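Local coordinates for thiosulfate sulfurtransferase YnjE (Escherichia coli, PDB 2WLR), which transfers sulfur from thiosulfate to cyanide, giving thiocyanate and sulfite through a persulfide intermediate, in a chain built of rhodanese domains, at residues Asp287-Ser292 against Pro357-Ser362; Leu182-Ser187 against Val388-Trp393; Asp203-Leu208 against Asp230-Asp235; Leu162-Pro167 against Gly236-Trp241. One frame throughout, in Å; residues are numbered along the deposited sequence.

Contact 1: Asp287-Ser292 against Pro357-Ser362; sequences DASLVS and PEQQVS
Ser-289 OG donates to Gln-359 OE1 over 2.7 Å, a bond from strand 288-292 to the residue just before the parallel strand 360-362, in the sheet of the third rhodanese domain. The hydroxyl approaches above the amide plane, 44° out of it and not on a lone pair, and has a second hydrogen bond, with Arg-319. Gln-359 carries its amide there with CG anti to the carbonyl carbon (chi1 -68°) and the chain extended beyond it, CG passing Ala-288 N at 3.8 Å. Further bonds fix this buried amide: OE1 also accepts from Lys-356 N, while NE2 gives to Asn-354 O and Gln-286 O.

The backbones follow the parallel ladder. Gln-360 N binds Asp-287 O at 3.0 Å and Ser-289 N binds Gln-360 O at 2.9 Å; Ser-362 then gives its N to Ser-289 O and takes Val-291 N on its own O. Ser-289 thus straddles Val-361. The axes of the two strands lie 8° apart.

Side chains pack on both faces of the pair. Val-291 CG2 meets Val-361 CG1 at 3.8 Å on the face that also carries Ser-289. Across the sheet, where Ser-362 OG bonds to Ser-387, Leu-290 brings CD1 to 4.0 Å from Ser-362 CB.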
loop_
_atom_site.group_PDB
_atom_site.type_symbol
_atom_site.label_atom_id
_atom_site.label_comp_id
_atom_site.label_asym_id
_atom_site.label_seq_id
_atom_site.Cartn_x
_atom_site.Cartn_y
_atom_site.Cartn_z
ATOM N N ASP A 287 8.724 -19.232 -12.008
ATOM C CA ASP A 287 9.586 -18.554 -11.049
ATOM C C ASP A 287 9.640 -17.024 -11.236
ATOM O O ASP A 287 10.469 -16.340 -10.607
ATOM C CB ASP A 287 11.011 -19.160 -11.057
ATOM C CG ASP A 287 11.760 -18.912 -12.355
ATOM O OD1 ASP A 287 11.115 -18.729 -13.396
ATOM O OD2 ASP A 287 13.012 -18.916 -12.340
ATOM N N ALA A 288 8.749 -16.506 -12.076
ATOM C CA ALA A 288 8.645 -15.073 -12.307
ATOM C C ALA A 288 7.251 -14.737 -12.780
ATOM O O ALA A 288 6.578 -15.555 -13.408
ATOM C CB ALA A 288 9.697 -14.611 -13.349
ATOM N N SER A 289 6.811 -13.515 -12.471
ATOM C CA SER A 289 5.544 -12.982 -12.948
ATOM C C SER A 289 5.703 -11.550 -13.381
ATOM O O SER A 289 6.338 -10.770 -12.666
ATOM C CB SER A 289 4.501 -13.011 -11.833
ATOM O OG SER A 289 4.060 -14.340 -11.562
ATOM N N LEU A 290 5.131 -11.205 -14.535
ATOM C CA LEU A 290 4.924 -9.831 -14.963
ATOM C C LEU A 290 3.453 -9.573 -14.691
ATOM O O LEU A 290 2.557 -10.255 -15.203
ATOM C CB LEU A 290 5.281 -9.621 -16.443
ATOM C CG LEU A 290 5.256 -8.190 -16.946
ATOM C CD1 LEU A 290 6.170 -7.255 -16.139
ATOM C CD2 LEU A 290 5.609 -8.177 -18.435
ATOM N N VAL A 291 3.193 -8.582 -13.854
ATOM C CA VAL A 291 1.883 -8.413 -13.223
ATOM C C VAL A 291 1.223 -7.112 -13.634
ATOM O O VAL A 291 1.733 -6.006 -13.372
ATOM C CB VAL A 291 1.997 -8.457 -11.691
ATOM C CG1 VAL A 291 0.663 -8.254 -11.052
ATOM C CG2 VAL A 291 2.610 -9.764 -11.219
ATOM N N SER A 292 0.042 -7.195 -14.242
ATOM C CA SER A 292 -0.732 -6.074 -14.649
ATOM C C SER A 292 -1.569 -5.544 -13.497
ATOM O O SER A 292 -2.482 -6.225 -12.983
ATOM C CB SER A 292 -1.691 -6.480 -15.774
ATOM O OG SER A 292 -2.508 -5.401 -16.128
ATOM N N PRO A 357 5.390 -14.940 -3.644
ATOM C CA PRO A 357 6.510 -14.170 -3.129
ATOM C C PRO A 357 7.890 -14.719 -3.506
ATOM O O PRO A 357 8.865 -13.989 -3.530
ATOM C CB PRO A 357 6.319 -14.219 -1.605
ATOM C CG PRO A 357 5.329 -15.262 -1.340
ATOM C CD PRO A 357 4.531 -15.473 -2.570
ATOM N N GLU A 358 7.973 -16.011 -3.779
ATOM C CA GLU A 358 9.269 -16.621 -4.116
ATOM C C GLU A 358 9.690 -16.320 -5.562
ATOM O O GLU A 358 10.826 -16.605 -5.962
ATOM C CB GLU A 358 9.237 -18.138 -3.855
ATOM C CG GLU A 358 8.230 -18.924 -4.692
ATOM C CD GLU A 358 6.868 -19.149 -4.006
ATOM O OE1 GLU A 358 6.423 -18.298 -3.193
ATOM O OE2 GLU A 358 6.240 -20.205 -4.286
ATOM N N GLN A 359 8.776 -15.729 -6.331
ATOM C CA GLN A 359 9.015 -15.360 -7.721
ATOM C C GLN A 359 9.754 -14.040 -7.827
ATOM O O GLN A 359 9.733 -13.213 -6.921
ATOM C CB GLN A 359 7.698 -15.202 -8.485
ATOM C CG GLN A 359 6.903 -16.489 -8.702
ATOM C CD GLN A 359 5.526 -16.202 -9.297
ATOM O OE1 GLN A 359 5.001 -15.095 -9.167
ATOM N NE2 GLN A 359 4.934 -17.196 -9.957
ATOM N N GLN A 360 10.384 -13.824 -8.984
ATOM C CA GLN A 360 10.789 -12.487 -9.387
ATOM C C GLN A 360 9.529 -11.859 -9.940
ATOM O O GLN A 360 8.977 -12.349 -10.919
ATOM C CB GLN A 360 11.869 -12.492 -10.476
ATOM C CG GLN A 360 12.210 -11.083 -10.941
ATOM C CD GLN A 360 13.359 -11.003 -11.922
ATOM O OE1 GLN A 360 13.875 -12.016 -12.353
ATOM N NE2 GLN A 360 13.779 -9.764 -12.262
ATOM N N VAL A 361 9.087 -10.759 -9.339
ATOM C CA VAL A 361 7.795 -10.174 -9.676
ATOM C C VAL A 361 7.984 -8.735 -10.082
ATOM O O VAL A 361 8.571 -7.974 -9.339
ATOM C CB VAL A 361 6.838 -10.232 -8.460
ATOM C CG1 VAL A 361 5.497 -9.522 -8.763
ATOM C CG2 VAL A 361 6.583 -11.692 -8.108
ATOM N N SER A 362 7.442 -8.351 -11.226
ATOM C CA SER A 362 7.517 -6.985 -11.664
ATOM C C SER A 362 6.122 -6.520 -11.993
ATOM O O SER A 362 5.401 -7.225 -12.659
ATOM C CB SER A 362 8.410 -6.851 -12.885
ATOM O OG SER A 362 8.649 -5.480 -13.175
#

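Contact 2: Leu182-Ser187 against Val388-Trp393; sequences LWNKVS and VYDGGW
Lys-185 N donates to Asp-390 OD2 over 2.9 Å, almost straight at 168°, and so ties the second rhodanese domain to the third. On one side is the short strand about 184-185, part of a two-stranded antiparallel pair with 178-179; on the other is the Asp-Gly-Gly-Trp turn that follows the strand ending at Tyr-389, a sequence characteristic of the rhodanese family.

The oxygen uses its syn lone pair for this bond. The carboxylate also serves as a flat surface: the side-chain amide of Asn-184 stacks on it, the two planes 23° apart and the two CG atoms 3.5 Å from each other. Lys-185 adds its aliphatic part, CG lying 3.6 Å from Asp-390 OD2, whereas its NZ stays 5.2 Å from that oxygen, so that any electrostatic attraction there would act at a distance. A water beside Leu-182 O, at 2.7 Å, also lies 2.8 Å from Gly-391 O and can link the two backbones.

Asp-390 presents its carboxylate with CG anti to the backbone N (chi1 -160°), and its other oxygen, OD1, forms a salt bridge with Arg-218 of helix 213-226. That helix also supports the lysine, whose side chain touches Ile-222 and Tyr-225. Trp-183 turns its indole elsewhere, its side chain about 3 Å from a bound HEPES molecule. The turn itself folds back over Tyr-389, whose hydroxyl bonds to Glu-395 and whose ring has Gly-392 N 3.3 Å above one face, toward the rim.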
loop_
_atom_site.group_PDB
_atom_site.type_symbol
_atom_site.label_atom_id
_atom_site.label_comp_id
_atom_site.label_asym_id
_atom_site.label_seq_id
_atom_site.Cartn_x
_atom_site.Cartn_y
_atom_site.Cartn_z
ATOM N N LEU A 182 7.346 8.868 -22.975
ATOM C CA LEU A 182 6.755 7.600 -22.553
ATOM C C LEU A 182 6.224 7.614 -21.130
ATOM O O LEU A 182 5.668 6.637 -20.676
ATOM C CB LEU A 182 7.775 6.468 -22.688
ATOM C CG LEU A 182 7.848 5.670 -23.989
ATOM C CD1 LEU A 182 8.917 4.585 -23.799
ATOM C CD2 LEU A 182 6.513 5.025 -24.366
ATOM N N TRP A 183 6.372 8.728 -20.433
ATOM C CA TRP A 183 6.067 8.761 -18.994
ATOM C C TRP A 183 6.853 7.698 -18.214
ATOM O O TRP A 183 6.345 7.063 -17.314
ATOM C CB TRP A 183 4.543 8.759 -18.734
ATOM C CG TRP A 183 3.970 10.007 -19.273
ATOM C CD1 TRP A 183 3.204 10.136 -20.389
ATOM C CD2 TRP A 183 4.236 11.331 -18.819
ATOM N NE1 TRP A 183 2.919 11.456 -20.618
ATOM C CE2 TRP A 183 3.552 12.218 -19.683
ATOM C CE3 TRP A 183 4.951 11.861 -17.749
ATOM C CZ2 TRP A 183 3.567 13.612 -19.500
ATOM C CZ3 TRP A 183 4.979 13.233 -17.564
ATOM C CH2 TRP A 183 4.282 14.100 -18.444
ATOM N N ASN A 184 8.110 7.566 -18.596
ATOM C CA ASN A 184 9.106 6.884 -17.818
ATOM C C ASN A 184 9.821 7.891 -16.941
ATOM O O ASN A 184 9.761 9.103 -17.139
ATOM C CB ASN A 184 10.094 6.120 -18.716
ATOM C CG ASN A 184 9.558 4.757 -19.137
ATOM O OD1 ASN A 184 8.432 4.381 -18.747
ATOM N ND2 ASN A 184 10.342 4.001 -19.881
ATOM N N LYS A 185 10.495 7.369 -15.925
ATOM C CA LYS A 185 11.277 8.214 -15.035
ATOM C C LYS A 185 12.311 9.019 -15.828
ATOM O O LYS A 185 12.807 8.599 -16.872
ATOM C CB LYS A 185 11.978 7.387 -13.954
ATOM C CG LYS A 185 13.043 6.433 -14.462
ATOM C CD LYS A 185 13.718 5.733 -13.303
ATOM C CE LYS A 185 14.414 4.475 -13.754
ATOM N NZ LYS A 185 15.454 4.755 -14.770
ATOM N N VAL A 186 12.601 10.206 -15.319
ATOM C CA VAL A 186 13.719 11.007 -15.865
ATOM C C VAL A 186 15.087 10.331 -15.652
ATOM O O VAL A 186 15.237 9.368 -14.902
ATOM C CB VAL A 186 13.694 12.452 -15.270
ATOM C CG1 VAL A 186 12.342 13.167 -15.647
ATOM C CG2 VAL A 186 13.937 12.442 -13.744
ATOM N N SER A 187 16.096 10.872 -16.328
ATOM C CA SER A 187 17.438 10.330 -16.260
ATOM C C SER A 187 18.018 10.377 -14.852
ATOM O O SER A 187 17.598 11.188 -14.016
ATOM C CB SER A 187 18.369 11.077 -17.206
ATOM O OG SER A 187 18.573 12.403 -16.736
ATOM N N VAL A 388 9.303 -2.532 -10.665
ATOM C CA VAL A 388 8.316 -1.930 -11.542
ATOM C C VAL A 388 8.880 -1.953 -12.951
ATOM O O VAL A 388 10.039 -1.595 -13.172
ATOM C CB VAL A 388 7.957 -0.498 -11.138
ATOM C CG1 VAL A 388 7.134 0.190 -12.209
ATOM C CG2 VAL A 388 7.232 -0.501 -9.768
ATOM N N TYR A 389 8.090 -2.459 -13.906
ATOM C CA TYR A 389 8.381 -2.306 -15.330
ATOM C C TYR A 389 7.803 -0.962 -15.756
ATOM O O TYR A 389 6.603 -0.788 -15.949
ATOM C CB TYR A 389 7.808 -3.503 -16.129
ATOM C CG TYR A 389 7.697 -3.216 -17.624
ATOM C CD1 TYR A 389 8.707 -2.548 -18.280
ATOM C CD2 TYR A 389 6.576 -3.631 -18.390
ATOM C CE1 TYR A 389 8.617 -2.242 -19.631
ATOM C CE2 TYR A 389 6.494 -3.343 -19.751
ATOM C CZ TYR A 389 7.518 -2.665 -20.361
ATOM O OH TYR A 389 7.480 -2.330 -21.704
ATOM N N ASP A 390 8.676 0.023 -15.872
ATOM C CA ASP A 390 8.283 1.414 -16.050
ATOM C C ASP A 390 7.418 1.619 -17.304
ATOM O O ASP A 390 6.308 2.194 -17.243
ATOM C CB ASP A 390 9.561 2.292 -16.129
ATOM C CG ASP A 390 9.322 3.777 -15.827
ATOM O OD1 ASP A 390 8.171 4.238 -15.627
ATOM O OD2 ASP A 390 10.323 4.523 -15.846
ATOM N N GLY A 391 7.905 1.104 -18.437
ATOM C CA GLY A 391 7.235 1.370 -19.715
ATOM C C GLY A 391 5.769 0.957 -19.760
ATOM O O GLY A 391 4.917 1.652 -20.342
ATOM N N GLY A 392 5.478 -0.193 -19.159
ATOM C CA GLY A 392 4.119 -0.684 -19.067
ATOM C C GLY A 392 3.455 -0.876 -20.409
ATOM O O GLY A 392 4.103 -1.162 -21.433
ATOM N N TRP A 393 2.146 -0.706 -20.407
ATOM C CA TRP A 393 1.370 -0.923 -21.613
ATOM C C TRP A 393 1.663 0.164 -22.641
ATOM O O TRP A 393 1.663 -0.092 -23.842
ATOM C CB TRP A 393 -0.117 -0.982 -21.272
ATOM C CG TRP A 393 -0.982 -1.007 -22.501
ATOM C CD1 TRP A 393 -1.820 -0.033 -22.922
ATOM C CD2 TRP A 393 -1.114 -2.095 -23.419
ATOM N NE1 TRP A 393 -2.456 -0.431 -24.089
ATOM C CE2 TRP A 393 -2.032 -1.689 -24.412
ATOM C CE3 TRP A 393 -0.516 -3.343 -23.520
ATOM C CZ2 TRP A 393 -2.372 -2.519 -25.501
ATOM C CZ3 TRP A 393 -0.835 -4.163 -24.584
ATOM C CH2 TRP A 393 -1.776 -3.746 -25.553
HETATM O O HOH W 1 5.137 4.329 -19.421
#

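Contact 3: Asp203-Leu208 against Asp230-Asp235; sequences DTTVIL and DVRLLD
Asp-230 OD2 accepts the hydroxyl of Thr-205 OG1 at 2.8 Å, the donor standing 52° above the carboxylate plane. With CG anti to the backbone N (chi1 -178°), the same carboxylate forms a side-on salt bridge with Arg-232: NE reaches Asp-230 OD1 at 2.9 Å and NH2 reaches OD2 at 3.0 Å, both on syn lone pairs and close to the guanidinium plane. OD2 therefore holds two donors. With an alanine in place of Asp-230, the guanidinium would probably lose its paired carboxylate, one restraint on its rotation, and Thr-205 OG1 would be left without this acceptor. The main chain joins in, Asp-230 O taking Val-206 N.

Val-231 turns to the face shared with Val-206, its CG1 4.1 Å from Leu-208 CD1, under Ala-220 and Leu-224 of helix 213-226. That helix is the connection of a beta-alpha-beta unit whose two parallel strands, 205-208 and 231-234, cross here at -24°.

Arg-232 follows on the opposite face, giving its N to Val-206 O and accepting Leu-208 N on its O. Its extended chain brings NE to 4.0 Å from Thr-205 CG2, and NH1 continues to Ala-142 O. Leu-233 returns to the face of Val-231, where CD2 lies 4.1 Å from Leu-208 CB. Leu-234 N closes the ladder on Leu-208 O at 2.9 Å, while its side chain touches Pro-128 and Ile-166.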
loop_
_atom_site.group_PDB
_atom_site.type_symbol
_atom_site.label_atom_id
_atom_site.label_comp_id
_atom_site.label_asym_id
_atom_site.label_seq_id
_atom_site.Cartn_x
_atom_site.Cartn_y
_atom_site.Cartn_z
ATOM N N ASP A 203 20.855 9.058 2.856
ATOM C CA ASP A 203 20.578 8.710 4.246
ATOM C C ASP A 203 19.563 9.634 4.892
ATOM O O ASP A 203 19.417 9.635 6.117
ATOM C CB ASP A 203 21.881 8.667 5.082
ATOM C CG ASP A 203 22.638 9.976 5.091
ATOM O OD1 ASP A 203 22.280 10.920 4.359
ATOM O OD2 ASP A 203 23.631 10.033 5.865
ATOM N N THR A 204 18.827 10.403 4.090
ATOM C CA THR A 204 17.684 11.152 4.563
ATOM C C THR A 204 16.450 10.264 4.464
ATOM O O THR A 204 16.196 9.686 3.396
ATOM C CB THR A 204 17.400 12.374 3.687
ATOM O OG1 THR A 204 18.590 13.169 3.566
ATOM C CG2 THR A 204 16.250 13.227 4.253
ATOM N N THR A 205 15.704 10.130 5.556
ATOM C CA THR A 205 14.423 9.418 5.516
ATOM C C THR A 205 13.404 10.308 4.823
ATOM O O THR A 205 13.251 11.461 5.159
ATOM C CB THR A 205 13.894 9.057 6.905
ATOM O OG1 THR A 205 14.828 8.188 7.546
ATOM C CG2 THR A 205 12.507 8.352 6.800
ATOM N N VAL A 206 12.681 9.752 3.858
ATOM C CA VAL A 206 11.651 10.514 3.145
ATOM C C VAL A 206 10.295 9.864 3.397
ATOM O O VAL A 206 10.116 8.670 3.099
ATOM C CB VAL A 206 11.940 10.608 1.668
ATOM C CG1 VAL A 206 10.836 11.373 0.976
ATOM C CG2 VAL A 206 13.329 11.270 1.379
ATOM N N ILE A 207 9.368 10.638 3.921
ATOM C CA ILE A 207 7.986 10.198 4.117
ATOM C C ILE A 207 7.131 10.942 3.089
ATOM O O ILE A 207 6.970 12.151 3.172
ATOM C CB ILE A 207 7.511 10.424 5.569
ATOM C CG1 ILE A 207 8.480 9.750 6.554
ATOM C CG2 ILE A 207 6.107 9.897 5.767
ATOM C CD1 ILE A 207 8.876 10.641 7.648
ATOM N N LEU A 208 6.562 10.215 2.157
ATOM C CA LEU A 208 5.728 10.763 1.105
ATOM C C LEU A 208 4.264 10.515 1.380
ATOM O O LEU A 208 3.863 9.456 1.908
ATOM C CB LEU A 208 6.112 10.146 -0.250
ATOM C CG LEU A 208 7.424 10.688 -0.834
ATOM C CD1 LEU A 208 8.210 9.624 -1.573
ATOM C CD2 LEU A 208 7.124 11.920 -1.721
ATOM N N ASP A 230 15.790 4.911 3.083
ATOM C CA ASP A 230 14.617 4.841 3.946
ATOM C C ASP A 230 13.529 5.748 3.366
ATOM O O ASP A 230 13.551 6.950 3.550
ATOM C CB ASP A 230 15.025 5.205 5.376
ATOM C CG ASP A 230 13.877 5.111 6.377
ATOM O OD1 ASP A 230 12.793 4.611 6.003
ATOM O OD2 ASP A 230 14.098 5.526 7.543
ATOM N N VAL A 231 12.606 5.131 2.623
ATOM C CA VAL A 231 11.479 5.795 2.003
ATOM C C VAL A 231 10.209 5.115 2.538
ATOM O O VAL A 231 10.082 3.877 2.512
ATOM C CB VAL A 231 11.497 5.727 0.468
ATOM C CG1 VAL A 231 10.307 6.449 -0.106
ATOM C CG2 VAL A 231 12.791 6.325 -0.107
ATOM N N ARG A 232 9.279 5.939 2.969
ATOM C CA ARG A 232 8.041 5.516 3.604
ATOM C C ARG A 232 6.870 6.260 3.005
ATOM O O ARG A 232 7.030 7.321 2.375
ATOM C CB ARG A 232 8.101 5.779 5.096
ATOM C CG ARG A 232 9.341 5.226 5.713
ATOM C CD ARG A 232 9.291 5.256 7.197
ATOM N NE ARG A 232 10.586 5.028 7.792
ATOM C CZ ARG A 232 10.771 4.819 9.090
ATOM N NH1 ARG A 232 9.737 4.706 9.910
ATOM N NH2 ARG A 232 12.007 4.719 9.553
ATOM N N LEU A 233 5.681 5.690 3.191
ATOM C CA LEU A 233 4.426 6.303 2.732
ATOM C C LEU A 233 3.535 6.501 3.911
ATOM O O LEU A 233 3.487 5.677 4.811
ATOM C CB LEU A 233 3.649 5.375 1.806
ATOM C CG LEU A 233 4.246 5.050 0.451
ATOM C CD1 LEU A 233 3.300 4.079 -0.306
ATOM C CD2 LEU A 233 4.515 6.321 -0.355
ATOM N N LEU A 234 2.754 7.564 3.871
ATOM C CA LEU A 234 1.596 7.659 4.756
ATOM C C LEU A 234 0.460 6.794 4.229
ATOM O O LEU A 234 -0.099 7.057 3.187
ATOM C CB LEU A 234 1.119 9.107 4.901
ATOM C CG LEU A 234 -0.140 9.372 5.721
ATOM C CD1 LEU A 234 0.001 8.853 7.170
ATOM C CD2 LEU A 234 -0.484 10.855 5.741
ATOM N N ASP A 235 0.109 5.776 4.996
ATOM C CA ASP A 235 -0.885 4.772 4.592
ATOM C C ASP A 235 -2.223 5.489 4.453
ATOM O O ASP A 235 -2.657 6.153 5.392
ATOM C CB ASP A 235 -0.933 3.708 5.687
ATOM C CG ASP A 235 -1.680 2.444 5.291
ATOM O OD1 ASP A 235 -2.012 2.255 4.112
ATOM O OD2 ASP A 235 -1.932 1.669 6.236
HETATM O O HOH W 2 17.355 7.331 3.624
#

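Contact 4: Leu162-Pro167 against Gly236-Trp241; sequences LISHIP and GGWQTW
Apolar packing joins Ile-166 to the indoles of Trp-238 and Trp-241, and Pro-167 to that of Trp-241, at the place where a loop after helix 160-163 packs against the start of helix 238-243 in the second rhodanese domain. Ile-166 carries the contact through CG1, which makes a CH-pi contact 3.7 Å from the centroid of the Trp-241 five-membered ring and only 13° off its normal. The same CG1 lies 3.8 Å from Trp-238 CZ3 and so bridges the two indoles. Pro-167 CD adds an oblique approach at 3.6 Å to Trp-241 CZ2.

Both tryptophans place CG anti to their backbone N, which in Trp-241 (chi1 -171°) carries the indole toward the loop; its NE1 then bonds to Pro-247 O. Were the indole of Trp-241 cut back to an alanine, a gap would probably open beside Ile-166 CG1 and Pro-167 CD, and Pro-247 O would lose this donor.

Trp-238 meets the earlier part of the loop, CH2 touching Ser-164 OG at 3.4 Å, and Ser-164 O sits over one face toward the rim. Arg-211 bonds to that carbonyl and makes a cation-pi contact with the Trp-238 ring. At the start of the helix, Gly-237 O accepts both Thr-240 OG1, at 2.9 Å, and Thr-240 N. This strand-to-helix turn, with its Asp-Gly-Gly-Trp sequence at 235-238, is characteristic of rhodanese domains.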
loop_
_atom_site.group_PDB
_atom_site.type_symbol
_atom_site.label_atom_id
_atom_site.label_comp_id
_atom_site.label_asym_id
_atom_site.label_seq_id
_atom_site.Cartn_x
_atom_site.Cartn_y
_atom_site.Cartn_z
ATOM N N LEU A 162 -1.692 24.101 -1.421
ATOM C CA LEU A 162 -1.684 25.515 -1.007
ATOM C C LEU A 162 -2.772 25.834 0.033
ATOM O O LEU A 162 -2.604 26.748 0.852
ATOM C CB LEU A 162 -1.868 26.433 -2.210
ATOM C CG LEU A 162 -0.807 26.357 -3.304
ATOM C CD1 LEU A 162 -1.186 27.258 -4.493
ATOM C CD2 LEU A 162 0.539 26.720 -2.762
ATOM N N ILE A 163 -3.888 25.121 -0.023
ATOM C CA ILE A 163 -5.001 25.336 0.889
ATOM C C ILE A 163 -4.721 24.673 2.248
ATOM O O ILE A 163 -4.914 25.275 3.291
ATOM C CB ILE A 163 -6.308 24.805 0.289
ATOM C CG1 ILE A 163 -6.617 25.465 -1.067
ATOM C CG2 ILE A 163 -7.473 25.000 1.283
ATOM C CD1 ILE A 163 -6.819 26.955 -0.997
ATOM N N SER A 164 -4.300 23.411 2.216
ATOM C CA SER A 164 -3.964 22.661 3.429
ATOM C C SER A 164 -2.948 21.569 3.088
ATOM O O SER A 164 -3.078 20.895 2.081
ATOM C CB SER A 164 -5.214 21.996 4.008
ATOM O OG SER A 164 -4.995 21.649 5.351
ATOM N N HIS A 165 -1.941 21.426 3.936
ATOM C CA HIS A 165 -0.967 20.331 3.874
ATOM C C HIS A 165 -0.481 19.966 5.258
ATOM O O HIS A 165 -0.770 20.660 6.260
ATOM C CB HIS A 165 0.208 20.625 2.928
ATOM C CG HIS A 165 0.888 21.940 3.154
ATOM N ND1 HIS A 165 1.911 22.120 4.056
ATOM C CD2 HIS A 165 0.748 23.114 2.501
ATOM C CE1 HIS A 165 2.305 23.391 4.010
ATOM N NE2 HIS A 165 1.626 24.001 3.065
ATOM N N ILE A 166 0.261 18.871 5.326
ATOM C CA ILE A 166 0.799 18.400 6.601
ATOM C C ILE A 166 1.887 19.385 7.048
ATOM O O ILE A 166 2.691 19.816 6.238
ATOM C CB ILE A 166 1.313 16.960 6.461
ATOM C CG1 ILE A 166 0.134 16.038 6.238
ATOM C CG2 ILE A 166 2.132 16.530 7.694
ATOM C CD1 ILE A 166 0.546 14.593 6.022
ATOM N N PRO A 167 1.878 19.768 8.333
ATOM C CA PRO A 167 2.867 20.761 8.774
ATOM C C PRO A 167 4.283 20.320 8.486
ATOM O O PRO A 167 4.626 19.172 8.755
ATOM C CB PRO A 167 2.616 20.844 10.272
ATOM C CG PRO A 167 1.148 20.510 10.409
ATOM C CD PRO A 167 0.928 19.430 9.412
ATOM N N GLY A 236 -2.830 5.402 3.271
ATOM C CA GLY A 236 -4.106 6.033 3.028
ATOM C C GLY A 236 -4.015 7.485 2.597
ATOM O O GLY A 236 -5.025 8.097 2.201
ATOM N N GLY A 237 -2.822 8.047 2.638
ATOM C CA GLY A 237 -2.603 9.391 2.158
ATOM C C GLY A 237 -3.163 10.499 3.010
ATOM O O GLY A 237 -3.494 10.333 4.163
ATOM N N TRP A 238 -3.299 11.654 2.369
ATOM C CA TRP A 238 -3.768 12.868 3.008
ATOM C C TRP A 238 -5.071 12.716 3.760
ATOM O O TRP A 238 -5.231 13.307 4.811
ATOM C CB TRP A 238 -3.930 13.949 1.943
ATOM C CG TRP A 238 -4.755 15.113 2.431
ATOM C CD1 TRP A 238 -6.049 15.367 2.110
ATOM C CD2 TRP A 238 -4.357 16.129 3.372
ATOM N NE1 TRP A 238 -6.489 16.485 2.787
ATOM C CE2 TRP A 238 -5.470 16.966 3.567
ATOM C CE3 TRP A 238 -3.186 16.380 4.103
ATOM C CZ2 TRP A 238 -5.427 18.087 4.413
ATOM C CZ3 TRP A 238 -3.143 17.499 4.943
ATOM C CH2 TRP A 238 -4.278 18.323 5.090
ATOM N N GLN A 239 -6.005 11.965 3.196
ATOM C CA GLN A 239 -7.334 11.909 3.805
ATOM C C GLN A 239 -7.258 11.396 5.237
ATOM O O GLN A 239 -8.065 11.789 6.081
ATOM C CB GLN A 239 -8.289 11.070 2.973
ATOM C CG GLN A 239 -9.770 11.301 3.341
ATOM C CD GLN A 239 -10.166 12.759 3.277
ATOM O OE1 GLN A 239 -9.801 13.477 2.341
ATOM N NE2 GLN A 239 -10.921 13.211 4.276
ATOM N N THR A 240 -6.321 10.502 5.529
ATOM C CA THR A 240 -6.180 10.002 6.896
ATOM C C THR A 240 -5.725 11.107 7.874
ATOM O O THR A 240 -6.122 11.101 9.041
ATOM C CB THR A 240 -5.223 8.777 7.018
ATOM O OG1 THR A 240 -3.857 9.137 6.750
ATOM C CG2 THR A 240 -5.693 7.588 6.138
ATOM N N TRP A 241 -4.852 11.994 7.431
ATOM C CA TRP A 241 -4.463 13.164 8.221
ATOM C C TRP A 241 -5.642 14.091 8.460
ATOM O O TRP A 241 -5.872 14.530 9.590
ATOM C CB TRP A 241 -3.334 13.926 7.528
ATOM C CG TRP A 241 -2.755 15.022 8.395
ATOM C CD1 TRP A 241 -3.170 16.306 8.485
ATOM C CD2 TRP A 241 -1.624 14.903 9.254
ATOM N NE1 TRP A 241 -2.401 16.991 9.355
ATOM C CE2 TRP A 241 -1.412 16.169 9.838
ATOM C CE3 TRP A 241 -0.750 13.862 9.583
ATOM C CZ2 TRP A 241 -0.408 16.397 10.758
ATOM C CZ3 TRP A 241 0.234 14.093 10.469
ATOM C CH2 TRP A 241 0.426 15.361 11.049
#

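In the fold
Following the chain from the N terminus, contact 4 opens first at 162-167 and contact 2 soon after at 182-187. Contact 3 opens and closes next, a short beta-alpha-beta loop lying within both longer ones. Contact 4 closes directly after it at 236-241, so its loop crosses that of contact 2. Contact 1 then opens and closes in the third rhodanese domain, within the long loop that contact 2 completes at 388-393. Contacts 3 and 4 touch through Asp-235 and Thr-240, joining sheet to surrounding loop and helix in the second domain. Contact 1 meets contact 2 where Leu-290 packs on Tyr-389, and contact 2 ties the two domains together.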